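Local coordinates for protein putative drug/sodium antiporter (Escherichia coli, PDB 4Z3N) that probably exports the genotoxin colibactin or a precursor of it across the cell membrane, as an antiporter of the MATE family, at residues 90-95 with 109-114; 96-101 with 253-258; 279-282 with 287-290; 395-398 with 404-407. One frame throughout, in Å; residues are numbered along the deposited sequence.

Contact 1: residues 90-95 with 109-114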
loop_
_atom_site.group_PDB
_atom_site.type_symbol
_atom_site.label_atom_id
_atom_site.label_comp_id
_atom_site.label_asym_id
_atom_site.label_seq_id
_atom_site.Cartn_x
_atom_site.Cartn_y
_atom_site.Cartn_z
ATOM N N ILE A 90 2.524 2.409 9.700
ATOM C CA ILE A 90 1.179 2.553 10.253
ATOM C C ILE A 90 1.253 2.333 11.772
ATOM O O ILE A 90 0.612 3.036 12.547
ATOM C CB ILE A 90 0.161 1.557 9.575
ATOM C CG1 ILE A 90 -0.070 1.922 8.109
ATOM C CG2 ILE A 90 -1.207 1.577 10.256
ATOM C CD1 ILE A 90 -0.734 3.291 7.905
ATOM N N GLY A 91 2.064 1.375 12.196
ATOM C CA GLY A 91 2.339 1.203 13.604
ATOM C C GLY A 91 2.858 2.510 14.182
ATOM O O GLY A 91 2.414 2.980 15.242
ATOM N N MET A 92 3.810 3.112 13.488
ATOM C CA MET A 92 4.309 4.404 13.907
ATOM C C MET A 92 3.186 5.454 13.864
ATOM O O MET A 92 2.893 6.087 14.876
ATOM C CB MET A 92 5.488 4.827 13.035
ATOM C CG MET A 92 6.302 6.001 13.600
ATOM S SD MET A 92 7.192 5.662 15.141
ATOM C CE MET A 92 8.171 7.144 15.295
ATOM N N GLY A 93 2.559 5.621 12.700
ATOM C CA GLY A 93 1.489 6.582 12.531
ATOM C C GLY A 93 0.352 6.392 13.530
ATOM O O GLY A 93 -0.232 7.345 14.038
ATOM N N SER A 94 0.035 5.144 13.829
ATOM C CA SER A 94 -1.122 4.863 14.657
ATOM C C SER A 94 -0.829 5.278 16.107
ATOM O O SER A 94 -1.630 5.939 16.768
ATOM C CB SER A 94 -1.483 3.380 14.548
ATOM O OG SER A 94 -2.591 3.051 15.358
ATOM N N LEU A 95 0.356 4.909 16.570
ATOM C CA LEU A 95 0.744 5.074 17.955
ATOM C C LEU A 95 1.094 6.533 18.303
ATOM O O LEU A 95 0.755 7.030 19.375
ATOM C CB LEU A 95 1.927 4.165 18.234
ATOM C CG LEU A 95 1.848 3.337 19.494
ATOM C CD1 LEU A 95 0.414 2.982 19.699
ATOM C CD2 LEU A 95 2.695 2.090 19.353
ATOM N N GLN A 109 8.199 10.343 22.341
ATOM C CA GLN A 109 9.618 10.123 22.115
ATOM C C GLN A 109 9.963 8.646 22.333
ATOM O O GLN A 109 10.848 8.106 21.666
ATOM C CB GLN A 109 10.475 11.014 23.014
ATOM C CG GLN A 109 11.793 11.423 22.349
ATOM C CD GLN A 109 12.984 11.356 23.289
ATOM O OE1 GLN A 109 12.840 11.519 24.505
ATOM N NE2 GLN A 109 14.170 11.106 22.728
ATOM N N ARG A 110 9.258 8.004 23.262
ATOM C CA ARG A 110 9.331 6.554 23.424
ATOM C C ARG A 110 9.056 5.830 22.103
ATOM O O ARG A 110 9.769 4.894 21.717
ATOM C CB ARG A 110 8.310 6.069 24.457
ATOM C CG ARG A 110 8.648 6.246 25.919
ATOM C CD ARG A 110 7.569 5.522 26.731
ATOM N NE ARG A 110 7.598 5.809 28.169
ATOM C CZ ARG A 110 6.566 5.616 28.995
ATOM N NH1 ARG A 110 5.412 5.145 28.528
ATOM N NH2 ARG A 110 6.685 5.899 30.290
ATOM N N ILE A 111 7.991 6.268 21.435
ATOM C CA ILE A 111 7.437 5.566 20.296
ATOM C C ILE A 111 8.432 5.567 19.153
ATOM O O ILE A 111 8.600 4.551 18.483
ATOM C CB ILE A 111 6.080 6.195 19.864
ATOM C CG1 ILE A 111 4.956 5.641 20.737
ATOM C CG2 ILE A 111 5.758 5.897 18.412
ATOM C CD1 ILE A 111 3.677 6.474 20.727
ATOM N N LEU A 112 9.098 6.701 18.942
ATOM C CA LEU A 112 10.097 6.808 17.883
ATOM C C LEU A 112 11.197 5.797 18.189
ATOM O O LEU A 112 11.619 5.014 17.325
ATOM C CB LEU A 112 10.651 8.232 17.789
ATOM C CG LEU A 112 11.976 8.442 17.057
ATOM C CD1 LEU A 112 11.924 7.856 15.675
ATOM C CD2 LEU A 112 12.292 9.918 16.969
ATOM N N SER A 113 11.624 5.794 19.445
ATOM C CA SER A 113 12.626 4.851 19.906
ATOM C C SER A 113 12.238 3.417 19.566
ATOM O O SER A 113 12.958 2.735 18.834
ATOM C CB SER A 113 12.842 5.012 21.404
ATOM O OG SER A 113 13.415 6.275 21.652
ATOM N N VAL A 114 11.115 2.969 20.126
ATOM C CA VAL A 114 10.567 1.648 19.857
ATOM C C VAL A 114 10.311 1.439 18.365
ATOM O O VAL A 114 10.459 0.328 17.856
ATOM C CB VAL A 114 9.267 1.420 20.648
ATOM C CG1 VAL A 114 8.393 0.365 19.982
ATOM C CG2 VAL A 114 9.587 1.024 22.069
#
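Ile111 lays its CD1 methyl against the flank of Leu95, 3.8 Å from Leu95 CB and just as near Leu95 CG, while the second branch, CG2, turns to the neighbouring methionine. That split follows from the first torsion: CG1 stands anti to the carbonyl carbon (chi1 -83°) and reaches one side chain of helix 75-101, and CG2 reaches the other. Met92 SD sits 3.6 Å from Ile111 CG2. Its chain leaves the backbone with CG anti to N, bends at chi2 (66°) and then runs straight on, which carries CE past Ile111 to Leu112, 3.7 Å from Leu112 CB. Leu112 points off toward helix 162-177, where Val170 and Leu174 meet it; Leu174 also touches Met92, so the methionine fills the seam among three helices. No hydrogen bond joins the segments, which bury 236 Å², and their side-chain contacts are apolar. The axes of the two short segments come within 10.2 Å, their N-to-C directions at 172°, and the nearest CA pair is Leu95 and Ile111, 7.1 Å apart. Such nearly antiparallel packing of consecutive helices is that of a transmembrane helical hairpin, here in the first MatE region of the transporter fold.

Contact 2: residues 96-101 with 253-258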
loop_
_atom_site.group_PDB
_atom_site.type_symbol
_atom_site.label_atom_id
_atom_site.label_comp_id
_atom_site.label_asym_id
_atom_site.label_seq_id
_atom_site.Cartn_x
_atom_site.Cartn_y
_atom_site.Cartn_z
ATOM N N LEU A 96 1.780 7.200 17.382
ATOM C CA LEU A 96 2.210 8.569 17.575
ATOM C C LEU A 96 1.011 9.515 17.586
ATOM O O LEU A 96 0.887 10.388 18.459
ATOM C CB LEU A 96 3.213 8.962 16.478
ATOM C CG LEU A 96 3.654 10.433 16.456
ATOM C CD1 LEU A 96 4.404 10.792 17.727
ATOM C CD2 LEU A 96 4.482 10.764 15.225
ATOM N N SER A 97 0.123 9.323 16.620
ATOM C CA SER A 97 -1.060 10.159 16.487
ATOM C C SER A 97 -2.011 10.054 17.702
ATOM O O SER A 97 -2.664 11.043 18.046
ATOM C CB SER A 97 -1.813 9.809 15.193
ATOM O OG SER A 97 -2.643 8.687 15.414
ATOM N N ARG A 98 -2.098 8.876 18.331
ATOM C CA ARG A 98 -2.894 8.737 19.566
ATOM C C ARG A 98 -2.184 9.399 20.756
ATOM O O ARG A 98 -2.830 10.056 21.575
ATOM C CB ARG A 98 -3.214 7.266 19.906
ATOM C CG ARG A 98 -3.681 6.457 18.721
ATOM C CD ARG A 98 -4.753 5.430 19.032
ATOM N NE ARG A 98 -4.297 4.133 19.549
ATOM C CZ ARG A 98 -3.436 3.316 18.963
ATOM N NH1 ARG A 98 -2.851 3.641 17.832
ATOM N NH2 ARG A 98 -3.152 2.166 19.531
ATOM N N ALA A 99 -0.867 9.235 20.840
ATOM C CA ALA A 99 -0.064 9.932 21.852
ATOM C C ALA A 99 -0.204 11.453 21.746
ATOM O O ALA A 99 -0.370 12.138 22.747
ATOM C CB ALA A 99 1.400 9.543 21.738
ATOM N N ILE A 100 -0.118 11.984 20.532
ATOM C CA ILE A 100 -0.253 13.423 20.357
ATOM C C ILE A 100 -1.647 13.890 20.769
ATOM O O ILE A 100 -1.779 14.867 21.483
ATOM C CB ILE A 100 0.016 13.858 18.908
ATOM C CG1 ILE A 100 1.467 13.551 18.516
ATOM C CG2 ILE A 100 -0.331 15.334 18.738
ATOM C CD1 ILE A 100 1.800 13.886 17.068
ATOM N N GLY A 101 -2.678 13.182 20.321
ATOM C CA GLY A 101 -4.042 13.539 20.642
ATOM C C GLY A 101 -4.288 13.490 22.141
ATOM O O GLY A 101 -5.008 14.327 22.692
ATOM N N TYR A 253 5.792 -2.316 22.791
ATOM C CA TYR A 253 6.200 -3.120 21.647
ATOM C C TYR A 253 4.993 -3.867 21.106
ATOM O O TYR A 253 4.827 -4.009 19.895
ATOM C CB TYR A 253 7.318 -4.106 22.020
ATOM C CG TYR A 253 8.657 -3.424 22.127
ATOM C CD1 TYR A 253 9.450 -3.243 21.002
ATOM C CD2 TYR A 253 9.110 -2.915 23.340
ATOM C CE1 TYR A 253 10.666 -2.592 21.083
ATOM C CE2 TYR A 253 10.324 -2.258 23.433
ATOM C CZ TYR A 253 11.100 -2.100 22.298
ATOM O OH TYR A 253 12.315 -1.455 22.371
ATOM N N ARG A 254 4.145 -4.332 22.014
ATOM C CA ARG A 254 2.945 -5.065 21.651
ATOM C C ARG A 254 1.953 -4.185 20.874
ATOM O O ARG A 254 1.440 -4.584 19.830
ATOM C CB ARG A 254 2.299 -5.635 22.916
ATOM C CG ARG A 254 1.004 -6.403 22.708
ATOM C CD ARG A 254 0.726 -7.210 23.945
ATOM N NE ARG A 254 -0.625 -7.750 24.014
ATOM C CZ ARG A 254 -1.123 -8.340 25.100
ATOM N NH1 ARG A 254 -0.373 -8.453 26.191
ATOM N NH2 ARG A 254 -2.367 -8.818 25.103
ATOM N N GLU A 255 1.692 -2.988 21.385
ATOM C CA GLU A 255 0.764 -2.083 20.739
ATOM C C GLU A 255 1.244 -1.709 19.329
ATOM O O GLU A 255 0.450 -1.644 18.382
ATOM C CB GLU A 255 0.579 -0.828 21.594
ATOM C CG GLU A 255 -0.333 0.225 20.981
ATOM C CD GLU A 255 -1.742 -0.296 20.691
ATOM O OE1 GLU A 255 -2.529 -0.431 21.659
ATOM O OE2 GLU A 255 -2.060 -0.554 19.499
ATOM N N PHE A 256 2.547 -1.476 19.200
ATOM C CA PHE A 256 3.158 -1.100 17.936
ATOM C C PHE A 256 3.170 -2.307 16.987
ATOM O O PHE A 256 2.896 -2.177 15.785
ATOM C CB PHE A 256 4.578 -0.584 18.178
ATOM C CG PHE A 256 5.219 0.066 16.980
ATOM C CD1 PHE A 256 5.435 -0.647 15.803
ATOM C CD2 PHE A 256 5.639 1.387 17.042
ATOM C CE1 PHE A 256 6.027 -0.046 14.696
ATOM C CE2 PHE A 256 6.233 1.996 15.944
ATOM C CZ PHE A 256 6.423 1.277 14.762
ATOM N N LEU A 257 3.494 -3.480 17.531
ATOM C CA LEU A 257 3.680 -4.683 16.721
ATOM C C LEU A 257 2.365 -5.242 16.213
ATOM O O LEU A 257 2.294 -5.762 15.096
ATOM C CB LEU A 257 4.420 -5.765 17.518
ATOM C CG LEU A 257 5.949 -5.709 17.427
ATOM C CD1 LEU A 257 6.586 -6.876 18.152
ATOM C CD2 LEU A 257 6.388 -5.673 15.981
ATOM N N SER A 258 1.323 -5.142 17.032
ATOM C CA SER A 258 0.028 -5.686 16.657
ATOM C C SER A 258 -0.594 -4.912 15.464
ATOM O O SER A 258 -1.039 -5.530 14.503
ATOM C CB SER A 258 -0.901 -5.690 17.869
ATOM O OG SER A 258 -1.075 -4.373 18.353
#
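Arg98 and Glu255 carry this contact as one interhelical salt bridge in the all-helical MATE transporter fold, joining helix 75-101 to helix 250-284. The interface between the segments is small, 71 Å², and two side chains make it. Along 96-101, Ser97, just before the arginine, faces another way, lies against Gln319 of helix 286-322, and has its OG hydrogen-bonded to Ser94 O one turn back. Next is Arg98, whose CB points at helix 250-284. Bends at chi2 and chi3 (-84°) fold the chain over so that the guanidinium lies beside its own helix, with NH1 in a weak hydrogen bond to Ser94 O and NH2 left to meet the glutamate. Beyond it, Ile100 turns from the contact and packs on Phe18, Leu105 and Ala178.

The glutamate comes from the opposite direction. Glu255 CG is anti to the backbone N (chi1 177°), and a bend at chi2 brings the carboxylate to the edge of the guanidinium, with Glu255 CD in the guanidinium plane. The two flat groups stand 84° apart, and the bridge runs through Arg98 NH2 alone, 2.9 Å from Glu255 OE2, not as a two-nitrogen, two-oxygen pair. With the arginine buried, the nearby positive charge would probably help keep the carboxylate ionised. One turn further along the partner helix, Ser258 OG donates to Arg254 O at 2.9 Å, arriving on the face of that carbonyl opposite to Ser258 N.

Contact 3: residues 279-282 with 287-290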
loop_
_atom_site.group_PDB
_atom_site.type_symbol
_atom_site.label_atom_id
_atom_site.label_comp_id
_atom_site.label_asym_id
_atom_site.label_seq_id
_atom_site.Cartn_x
_atom_site.Cartn_y
_atom_site.Cartn_z
ATOM N N PHE A 279 -5.034 -18.136 -10.298
ATOM C CA PHE A 279 -5.259 -19.574 -10.409
ATOM C C PHE A 279 -6.500 -19.876 -11.244
ATOM O O PHE A 279 -6.429 -20.587 -12.236
ATOM C CB PHE A 279 -5.388 -20.180 -9.005
ATOM C CG PHE A 279 -5.585 -21.667 -8.984
ATOM C CD1 PHE A 279 -4.553 -22.524 -9.331
ATOM C CD2 PHE A 279 -6.794 -22.214 -8.570
ATOM C CE1 PHE A 279 -4.729 -23.900 -9.290
ATOM C CE2 PHE A 279 -6.981 -23.596 -8.530
ATOM C CZ PHE A 279 -5.945 -24.434 -8.884
ATOM N N PHE A 280 -7.632 -19.308 -10.851
ATOM C CA PHE A 280 -8.891 -19.527 -11.550
ATOM C C PHE A 280 -8.856 -19.016 -13.015
ATOM O O PHE A 280 -9.286 -19.712 -13.945
ATOM C CB PHE A 280 -10.035 -18.853 -10.784
ATOM C CG PHE A 280 -10.651 -19.714 -9.706
ATOM C CD1 PHE A 280 -11.572 -20.688 -10.025
ATOM C CD2 PHE A 280 -10.340 -19.518 -8.367
ATOM C CE1 PHE A 280 -12.159 -21.477 -9.037
ATOM C CE2 PHE A 280 -10.922 -20.303 -7.368
ATOM C CZ PHE A 280 -11.828 -21.286 -7.705
ATOM N N ILE A 281 -8.345 -17.804 -13.214
ATOM C CA ILE A 281 -8.366 -17.181 -14.530
ATOM C C ILE A 281 -7.586 -18.014 -15.552
ATOM O O ILE A 281 -8.009 -18.175 -16.694
ATOM C CB ILE A 281 -7.783 -15.745 -14.478
ATOM C CG1 ILE A 281 -8.625 -14.868 -13.562
ATOM C CG2 ILE A 281 -7.762 -15.117 -15.846
ATOM C CD1 ILE A 281 -10.033 -14.661 -14.047
ATOM N N VAL A 282 -6.454 -18.547 -15.111
ATOM C CA VAL A 282 -5.520 -19.273 -15.970
ATOM C C VAL A 282 -6.053 -20.658 -16.372
ATOM O O VAL A 282 -5.977 -21.041 -17.538
ATOM C CB VAL A 282 -4.137 -19.422 -15.264
ATOM C CG1 VAL A 282 -3.722 -20.870 -15.206
ATOM C CG2 VAL A 282 -3.077 -18.572 -15.952
ATOM N N ASN A 287 -6.171 -16.307 -21.969
ATOM C CA ASN A 287 -6.281 -14.923 -22.463
ATOM C C ASN A 287 -6.769 -13.947 -21.368
ATOM O O ASN A 287 -6.304 -12.805 -21.277
ATOM C CB ASN A 287 -7.220 -14.850 -23.674
ATOM C CG ASN A 287 -6.718 -15.660 -24.873
ATOM O OD1 ASN A 287 -5.668 -15.361 -25.442
ATOM N ND2 ASN A 287 -7.492 -16.669 -25.276
ATOM N N ALA A 288 -7.695 -14.418 -20.533
ATOM C CA ALA A 288 -8.168 -13.652 -19.384
ATOM C C ALA A 288 -7.016 -13.340 -18.420
ATOM O O ALA A 288 -6.980 -12.274 -17.789
ATOM C CB ALA A 288 -9.273 -14.399 -18.673
ATOM N N MET A 289 -6.066 -14.264 -18.319
ATOM C CA MET A 289 -4.899 -14.029 -17.484
ATOM C C MET A 289 -4.012 -12.955 -18.105
ATOM O O MET A 289 -3.467 -12.116 -17.388
ATOM C CB MET A 289 -4.111 -15.321 -17.264
ATOM C CG MET A 289 -2.880 -15.138 -16.393
ATOM S SD MET A 289 -3.283 -14.627 -14.704
ATOM C CE MET A 289 -2.435 -13.053 -14.621
ATOM N N ALA A 290 -3.883 -12.971 -19.432
ATOM C CA ALA A 290 -3.195 -11.896 -20.140
ATOM C C ALA A 290 -3.949 -10.552 -20.030
ATOM O O ALA A 290 -3.323 -9.491 -19.884
ATOM C CB ALA A 290 -2.987 -12.269 -21.593
#
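Met289 O accepts a hydrogen bond from Thr293 OG1, a bond internal to helix 286-322; across to 279-282 the same residue meets carbon. The two segments flank the short turn by which one membrane helix of the MATE fold passes into the next, and where helix 286-322 begins, Asn287 N is hydrogen-bonded to Asp285 OD1. The backbones come close beside this turn, with the CA atoms of Val282 and Met289 5.5 Å apart, and the segments bury 196 Å² with no hydrogen bond between them.

Ile281 supplies the inner half of the contact. Its CG2, placed anti to the backbone N, packs over Ala288 and the peptide linking Ala288 to Met289, 3.3 Å from Ala288 CB and 3.9 Å from Met289 CB. This half is buried: Ile432 of helix 432-453 packs on both Ile281 and Ala288, and a bound monoolein lies about 7 Å from the Ile281 side chain.

Val282 forms the outer, exposed half. Met289 starts toward it, CG anti to the backbone N (chi1 -180°), and then bends at chi2 and chi3, which turns the thioether away from the first segment. The valine thus meets the root of the methionine more than its end: Val282 CG2 is 3.5 Å from Met289 CG and 4.1 Å from Met289 SD.

Contact 4: residues 395-398 with 404-407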
loop_
_atom_site.group_PDB
_atom_site.type_symbol
_atom_site.label_atom_id
_atom_site.label_comp_id
_atom_site.label_asym_id
_atom_site.label_seq_id
_atom_site.Cartn_x
_atom_site.Cartn_y
_atom_site.Cartn_z
ATOM N N TYR A 395 -9.424 2.872 10.065
ATOM C CA TYR A 395 -10.015 3.344 11.313
ATOM C C TYR A 395 -9.651 2.452 12.519
ATOM O O TYR A 395 -9.275 2.939 13.595
ATOM C CB TYR A 395 -11.548 3.442 11.161
ATOM C CG TYR A 395 -12.280 3.930 12.407
ATOM C CD1 TYR A 395 -12.651 3.040 13.405
ATOM C CD2 TYR A 395 -12.591 5.271 12.584
ATOM C CE1 TYR A 395 -13.306 3.454 14.531
ATOM C CE2 TYR A 395 -13.251 5.700 13.721
ATOM C CZ TYR A 395 -13.606 4.782 14.699
ATOM O OH TYR A 395 -14.280 5.175 15.851
ATOM N N TYR A 396 -9.766 1.148 12.346
ATOM C CA TYR A 396 -9.395 0.239 13.412
ATOM C C TYR A 396 -7.888 0.236 13.684
ATOM O O TYR A 396 -7.451 0.075 14.821
ATOM C CB TYR A 396 -9.895 -1.163 13.089
ATOM C CG TYR A 396 -11.388 -1.254 13.258
ATOM C CD1 TYR A 396 -11.968 -1.134 14.516
ATOM C CD2 TYR A 396 -12.221 -1.423 12.164
ATOM C CE1 TYR A 396 -13.344 -1.198 14.679
ATOM C CE2 TYR A 396 -13.590 -1.489 12.314
ATOM C CZ TYR A 396 -14.151 -1.382 13.566
ATOM O OH TYR A 396 -15.520 -1.461 13.688
ATOM N N GLN A 397 -7.096 0.435 12.649
ATOM C CA GLN A 397 -5.663 0.548 12.823
ATOM C C GLN A 397 -5.341 1.805 13.617
ATOM O O GLN A 397 -4.492 1.796 14.508
ATOM C CB GLN A 397 -4.965 0.572 11.465
ATOM C CG GLN A 397 -5.071 -0.734 10.710
ATOM C CD GLN A 397 -4.119 -1.770 11.245
ATOM O OE1 GLN A 397 -4.212 -2.188 12.415
ATOM N NE2 GLN A 397 -3.170 -2.185 10.398
ATOM N N ALA A 398 -6.049 2.880 13.304
ATOM C CA ALA A 398 -5.845 4.142 13.992
ATOM C C ALA A 398 -6.182 4.032 15.482
ATOM O O ALA A 398 -5.501 4.644 16.310
ATOM C CB ALA A 398 -6.666 5.249 13.327
ATOM N N TYR A 404 -10.265 -6.108 13.661
ATOM C CA TYR A 404 -11.357 -5.765 12.759
ATOM C C TYR A 404 -10.845 -5.239 11.427
ATOM O O TYR A 404 -11.535 -5.285 10.419
ATOM C CB TYR A 404 -12.298 -4.785 13.453
ATOM C CG TYR A 404 -12.877 -5.429 14.676
ATOM C CD1 TYR A 404 -12.248 -5.295 15.922
ATOM C CD2 TYR A 404 -14.009 -6.234 14.587
ATOM C CE1 TYR A 404 -12.758 -5.917 17.055
ATOM C CE2 TYR A 404 -14.525 -6.867 15.709
ATOM C CZ TYR A 404 -13.897 -6.700 16.942
ATOM O OH TYR A 404 -14.403 -7.325 18.055
ATOM N N SER A 405 -9.611 -4.775 11.429
ATOM C CA SER A 405 -8.917 -4.469 10.202
ATOM C C SER A 405 -8.768 -5.730 9.387
ATOM O O SER A 405 -9.093 -5.749 8.205
ATOM C CB SER A 405 -7.539 -3.865 10.490
ATOM O OG SER A 405 -7.667 -2.606 11.095
ATOM N N VAL A 406 -8.272 -6.784 10.028
ATOM C CA VAL A 406 -8.045 -8.051 9.340
ATOM C C VAL A 406 -9.363 -8.734 8.979
ATOM O O VAL A 406 -9.504 -9.277 7.892
ATOM C CB VAL A 406 -7.178 -8.989 10.191
ATOM C CG1 VAL A 406 -7.025 -10.362 9.518
ATOM C CG2 VAL A 406 -5.824 -8.341 10.444
ATOM N N LEU A 407 -10.334 -8.664 9.881
ATOM C CA LEU A 407 -11.675 -9.170 9.610
ATOM C C LEU A 407 -12.276 -8.612 8.314
ATOM O O LEU A 407 -12.898 -9.343 7.549
ATOM C CB LEU A 407 -12.605 -8.856 10.778
ATOM C CG LEU A 407 -14.062 -9.232 10.502
ATOM C CD1 LEU A 407 -14.214 -10.738 10.154
ATOM C CD2 LEU A 407 -14.986 -8.802 11.667
#
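Tyr396 offers one face of its ring to the CB of Tyr404, which stands 3.5 Å from the ring centroid and only 7° off the normal, a CH-pi contact centred on the ring. Both tyrosines hold CG anti to the carbonyl carbon. The Tyr404 ring nevertheless leads away from its CB, so the two rings sit obliquely, centroids 5.4 Å apart and planes at 37°.

Ser405 fills the next position. With its OG also anti to the carbonyl carbon, the hydroxyl points into helix 382-399, where it is hydrogen-bonded to Ser393 O and meets carbon on two sides: Tyr396 CB at 3.3 Å and Gln397 CG at 3.2 Å. Gln397 bends at chi2, bringing its chain alongside the serine and sending the amide on to helix 250-284, where NE2 is hydrogen-bonded to both Gln263 OE1 and Val259 O. Ser405 OG and Gln397 NE2 are thus satisfied from beyond the two segments, and no hydrogen bond joins the segments directly.

This is packing of two consecutive helices, 382-399 and 402-413, joined by a short turn within the second MatE region of the all-helical transporter fold.

Contacts 1, 2 and 4 gather at one end of the protein, with centres 5 to 17 Å apart, whereas contact 3 lies about 42 Å from contacts 1 and 2 between centres. Contacts 1 and 4 are buried; contacts 2 and 3 are only partly so. Helix 75-101 serves contacts 1 and 2, and helix 250-284 serves contacts 2 and 3 from its two ends. Contacts 1, 3 and 4 each join helices consecutive in sequence, by apolar or aromatic packing, while contact 2 bridges distant parts of the chain through charge. Ser94 of contact 1, probably hydrogen-bonded to Gln397 O of contact 4, forms a polar tie between these two contacts, which lie in different MatE regions.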